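Local coordinates for glycosylation Associate Protein 2 (Streptococcus agalactiae serotype V, PDB 6OYC) that probably takes part in the glycosylation and export of serine-rich adhesins through the accessory Sec system, working in a complex with its partner Gap proteins, at residues G392-R404 with A456-D470. Numbering follows the deposited sequence.
Sequences GKPIFNLGTVAQR and AYMKNDDYDATAFSD
Asp464 reaches across to Phe396 and Asn397 where two loops leave the C-terminal ends of neighbouring parallel strands, 388-392 and 452-458, in what is probably an alpha/beta-hydrolase fold. Its carboxylate suits two successive backbone N-H groups: OD2 accepts from Phe396 N at 2.7 Å, nearly in line with the C-O bond, and from Asn397 N at 2.6 Å. With CG anti to the backbone N (chi1 -155°), the carboxylate is directed at this pair of N-H groups. Its OD1 uses the syn lone pair for Asn397 ND2 at 2.8 Å, a nearly straight bond lying close to the amide plane, although the amide and carboxylate planes stand 81° apart. An asparagine serves well here because ND2 can also give a longer bond to Asp470 OD2, while Asn397 OD1 accepts from Trp440 NE1 of helix 429-444.

Beside these hydrogen bonds, the compact Pro394 ring sets CG 3.7 Å from Ala467 CB, a methyl small enough to let helix 467-473 come close. The edge of the Phe396 ring meets Ala467 O, and Phe439 stacks on that ring. Farther along, Arg404 crosses Tyr463 obliquely through CD and NE, NE lying 3.2 Å from Tyr463 CE1; the guanidinium and phenol planes are only 23° apart.

The backbone that carries Asp464 is held in turn by Asp461, whose OD2 bonds His491 ND1, an arrangement consistent with the acid of a Ser371-His491-Asp461 triad, as in alpha/beta-hydrolases. Asp461 OD1 accepts from Tyr463 N (an Asx turn) and also from Asp464 N (completing an Asx motif), from opposite faces of the carboxylate plane, each at 2.7 Å.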
# COMPACT_ATOMS: atom_id res chain seq x y z
N GLY B 392 6.11 -1.12 19.32
CA GLY B 392 7.22 -0.35 19.85
C GLY B 392 7.08 1.14 19.61
O GLY B 392 6.77 1.57 18.49
N LYS B 393 7.34 1.93 20.65
CA LYS B 393 7.21 3.38 20.70
C LYS B 393 5.75 3.77 20.44
O LYS B 393 5.45 4.46 19.46
CB LYS B 393 8.16 4.06 19.71
CG LYS B 393 9.59 3.53 19.81
CD LYS B 393 10.55 4.29 18.92
CE LYS B 393 11.99 4.06 19.34
NZ LYS B 393 12.97 4.73 18.44
N PRO B 394 4.84 3.35 21.32
CA PRO B 394 3.41 3.50 21.02
C PRO B 394 2.98 4.96 20.98
O PRO B 394 3.49 5.80 21.73
CB PRO B 394 2.73 2.76 22.18
CG PRO B 394 3.71 2.88 23.32
CD PRO B 394 5.07 2.82 22.68
N ILE B 395 2.04 5.25 20.09
CA ILE B 395 1.36 6.53 20.04
C ILE B 395 -0.14 6.24 20.09
O ILE B 395 -0.68 5.64 19.15
CB ILE B 395 1.71 7.34 18.79
CG1 ILE B 395 3.23 7.44 18.63
CG2 ILE B 395 1.08 8.72 18.87
CD1 ILE B 395 3.67 8.06 17.34
N PHE B 396 -0.80 6.65 21.18
CA PHE B 396 -2.23 6.43 21.34
C PHE B 396 -3.01 7.71 21.55
O PHE B 396 -4.23 7.72 21.32
CB PHE B 396 -2.54 5.51 22.55
CG PHE B 396 -1.84 4.17 22.53
CD1 PHE B 396 -1.55 3.52 21.35
CD2 PHE B 396 -1.50 3.55 23.74
CE1 PHE B 396 -0.91 2.27 21.36
CE2 PHE B 396 -0.87 2.31 23.76
CZ PHE B 396 -0.57 1.67 22.56
N ASN B 397 -2.37 8.77 22.01
CA ASN B 397 -3.06 10.01 22.37
C ASN B 397 -2.71 11.05 21.31
O ASN B 397 -1.79 11.85 21.48
CB ASN B 397 -2.67 10.44 23.79
CG ASN B 397 -2.93 9.34 24.82
OD1 ASN B 397 -4.08 9.04 25.14
ND2 ASN B 397 -1.86 8.74 25.32
N LEU B 398 -3.46 11.02 20.21
CA LEU B 398 -3.13 11.89 19.08
C LEU B 398 -3.42 13.35 19.41
O LEU B 398 -2.60 14.23 19.11
CB LEU B 398 -3.91 11.45 17.84
CG LEU B 398 -3.16 10.41 17.00
CD1 LEU B 398 -3.96 10.04 15.76
CD2 LEU B 398 -1.78 10.92 16.65
N GLY B 399 -4.57 13.63 20.04
CA GLY B 399 -4.85 14.97 20.53
C GLY B 399 -3.76 15.51 21.44
O GLY B 399 -3.46 16.71 21.41
N THR B 400 -3.14 14.64 22.24
CA THR B 400 -1.99 15.04 23.04
C THR B 400 -0.77 15.33 22.16
O THR B 400 -0.05 16.31 22.40
CB THR B 400 -1.67 13.96 24.08
OG1 THR B 400 -2.70 13.91 25.07
CG2 THR B 400 -0.31 14.22 24.74
N VAL B 401 -0.52 14.49 21.16
CA VAL B 401 0.56 14.77 20.22
C VAL B 401 0.34 16.12 19.55
O VAL B 401 1.28 16.90 19.36
CB VAL B 401 0.68 13.64 19.18
CG1 VAL B 401 1.76 13.97 18.12
CG2 VAL B 401 0.97 12.30 19.88
N ALA B 402 -0.92 16.42 19.23
CA ALA B 402 -1.27 17.70 18.63
C ALA B 402 -0.87 18.85 19.55
O ALA B 402 -0.11 19.74 19.15
CB ALA B 402 -2.77 17.73 18.32
N GLN B 403 -1.35 18.82 20.80
CA GLN B 403 -1.04 19.89 21.75
C GLN B 403 0.45 20.07 21.95
O GLN B 403 0.91 21.19 22.20
CB GLN B 403 -1.72 19.61 23.08
CG GLN B 403 -3.23 19.60 22.96
CD GLN B 403 -3.78 20.98 22.73
OE1 GLN B 403 -3.10 21.97 23.00
NE2 GLN B 403 -5.00 21.07 22.22
N ARG B 404 1.24 19.01 21.82
CA ARG B 404 2.69 19.16 21.90
C ARG B 404 3.23 20.18 20.89
O ARG B 404 4.38 20.61 21.02
CB ARG B 404 3.33 17.78 21.69
CG ARG B 404 4.84 17.73 21.87
CD ARG B 404 5.47 17.09 20.65
NE ARG B 404 6.92 17.20 20.62
CZ ARG B 404 7.59 18.28 20.22
NH1 ARG B 404 6.93 19.37 19.82
NH2 ARG B 404 8.92 18.28 20.22
N ALA B 456 7.48 -2.16 23.63
CA ALA B 456 8.67 -1.38 23.91
C ALA B 456 8.31 0.09 23.87
O ALA B 456 7.54 0.52 23.01
CB ALA B 456 9.78 -1.68 22.90
N TYR B 457 8.84 0.87 24.81
CA TYR B 457 8.50 2.28 24.92
C TYR B 457 9.72 3.06 25.36
O TYR B 457 10.64 2.52 25.97
CB TYR B 457 7.34 2.52 25.89
CG TYR B 457 7.63 2.05 27.30
CD1 TYR B 457 7.51 0.70 27.63
CD2 TYR B 457 8.04 2.94 28.28
CE1 TYR B 457 7.79 0.26 28.91
CE2 TYR B 457 8.31 2.51 29.57
CZ TYR B 457 8.18 1.16 29.88
OH TYR B 457 8.45 0.70 31.14
N MET B 458 9.71 4.35 25.04
CA MET B 458 10.71 5.28 25.52
C MET B 458 10.21 5.89 26.83
O MET B 458 9.06 6.31 26.92
CB MET B 458 10.97 6.38 24.49
CG MET B 458 11.42 5.86 23.14
SD MET B 458 12.73 4.63 23.29
CE MET B 458 14.17 5.66 23.59
N LYS B 459 11.09 5.90 27.84
CA LYS B 459 10.69 6.45 29.13
C LYS B 459 10.61 7.97 29.10
O LYS B 459 9.80 8.56 29.82
CB LYS B 459 11.68 5.99 30.21
N ASN B 460 11.42 8.61 28.26
CA ASN B 460 11.45 10.07 28.16
C ASN B 460 10.83 10.53 26.84
O ASN B 460 11.39 11.37 26.14
CB ASN B 460 12.89 10.57 28.28
CG ASN B 460 13.71 9.77 29.27
OD1 ASN B 460 14.60 9.01 28.89
ND2 ASN B 460 13.42 9.93 30.56
N ASP B 461 9.65 9.99 26.51
CA ASP B 461 9.05 10.23 25.21
C ASP B 461 8.50 11.65 25.13
O ASP B 461 7.66 12.05 25.94
CB ASP B 461 7.95 9.21 24.93
CG ASP B 461 7.54 9.17 23.47
OD1 ASP B 461 6.76 10.05 23.05
OD2 ASP B 461 8.01 8.27 22.74
N ASP B 462 8.96 12.39 24.13
CA ASP B 462 8.55 13.76 23.89
C ASP B 462 7.18 13.88 23.24
O ASP B 462 6.69 15.01 23.07
CB ASP B 462 9.60 14.44 23.00
CG ASP B 462 10.19 13.49 21.97
OD1 ASP B 462 11.08 13.90 21.19
OD2 ASP B 462 9.76 12.31 21.95
N TYR B 463 6.54 12.77 22.88
CA TYR B 463 5.33 12.81 22.06
C TYR B 463 4.13 12.20 22.74
O TYR B 463 3.08 12.85 22.84
CB TYR B 463 5.60 12.10 20.71
CG TYR B 463 6.52 12.90 19.83
CD1 TYR B 463 6.12 14.11 19.29
CD2 TYR B 463 7.81 12.45 19.53
CE1 TYR B 463 6.96 14.86 18.49
CE2 TYR B 463 8.65 13.19 18.73
CZ TYR B 463 8.22 14.40 18.21
OH TYR B 463 9.05 15.15 17.42
N ASP B 464 4.22 10.96 23.22
CA ASP B 464 3.13 10.34 23.95
C ASP B 464 3.71 9.64 25.18
O ASP B 464 3.68 8.42 25.29
CB ASP B 464 2.32 9.37 23.09
CG ASP B 464 0.91 9.21 23.60
OD1 ASP B 464 0.62 9.79 24.67
OD2 ASP B 464 0.08 8.52 22.95
N ALA B 465 4.23 10.44 26.11
CA ALA B 465 4.84 9.89 27.32
C ALA B 465 3.89 8.92 28.03
O ALA B 465 4.31 7.86 28.50
CB ALA B 465 5.25 11.03 28.25
N THR B 466 2.60 9.25 28.07
CA THR B 466 1.57 8.56 28.82
C THR B 466 1.12 7.22 28.20
O THR B 466 0.25 6.56 28.78
CB THR B 466 0.37 9.50 28.96
OG1 THR B 466 -0.75 8.84 29.55
CG2 THR B 466 -0.05 10.07 27.60
N ALA B 467 1.69 6.81 27.06
CA ALA B 467 1.10 5.74 26.27
C ALA B 467 1.10 4.41 27.02
O ALA B 467 0.04 3.80 27.22
CB ALA B 467 1.84 5.62 24.93
N PHE B 468 2.28 3.93 27.43
CA PHE B 468 2.35 2.65 28.12
C PHE B 468 1.49 2.65 29.38
O PHE B 468 0.65 1.75 29.57
CB PHE B 468 3.80 2.31 28.47
CG PHE B 468 3.95 1.02 29.23
CD1 PHE B 468 3.11 -0.06 28.97
CD2 PHE B 468 4.90 0.89 30.22
CE1 PHE B 468 3.24 -1.25 29.68
CE2 PHE B 468 5.04 -0.31 30.93
CZ PHE B 468 4.20 -1.37 30.65
N SER B 469 1.67 3.64 30.25
CA SER B 469 0.93 3.70 31.51
C SER B 469 -0.57 3.64 31.26
O SER B 469 -1.28 2.82 31.87
CB SER B 469 1.28 4.97 32.28
OG SER B 469 2.64 5.30 32.12
N ASP B 470 -1.08 4.49 30.36
CA ASP B 470 -2.51 4.50 30.06
C ASP B 470 -3.02 3.12 29.70
O ASP B 470 -4.16 2.77 30.03
CB ASP B 470 -2.80 5.44 28.91
CG ASP B 470 -2.66 6.86 29.29
OD1 ASP B 470 -2.71 7.14 30.50
OD2 ASP B 470 -2.48 7.70 28.39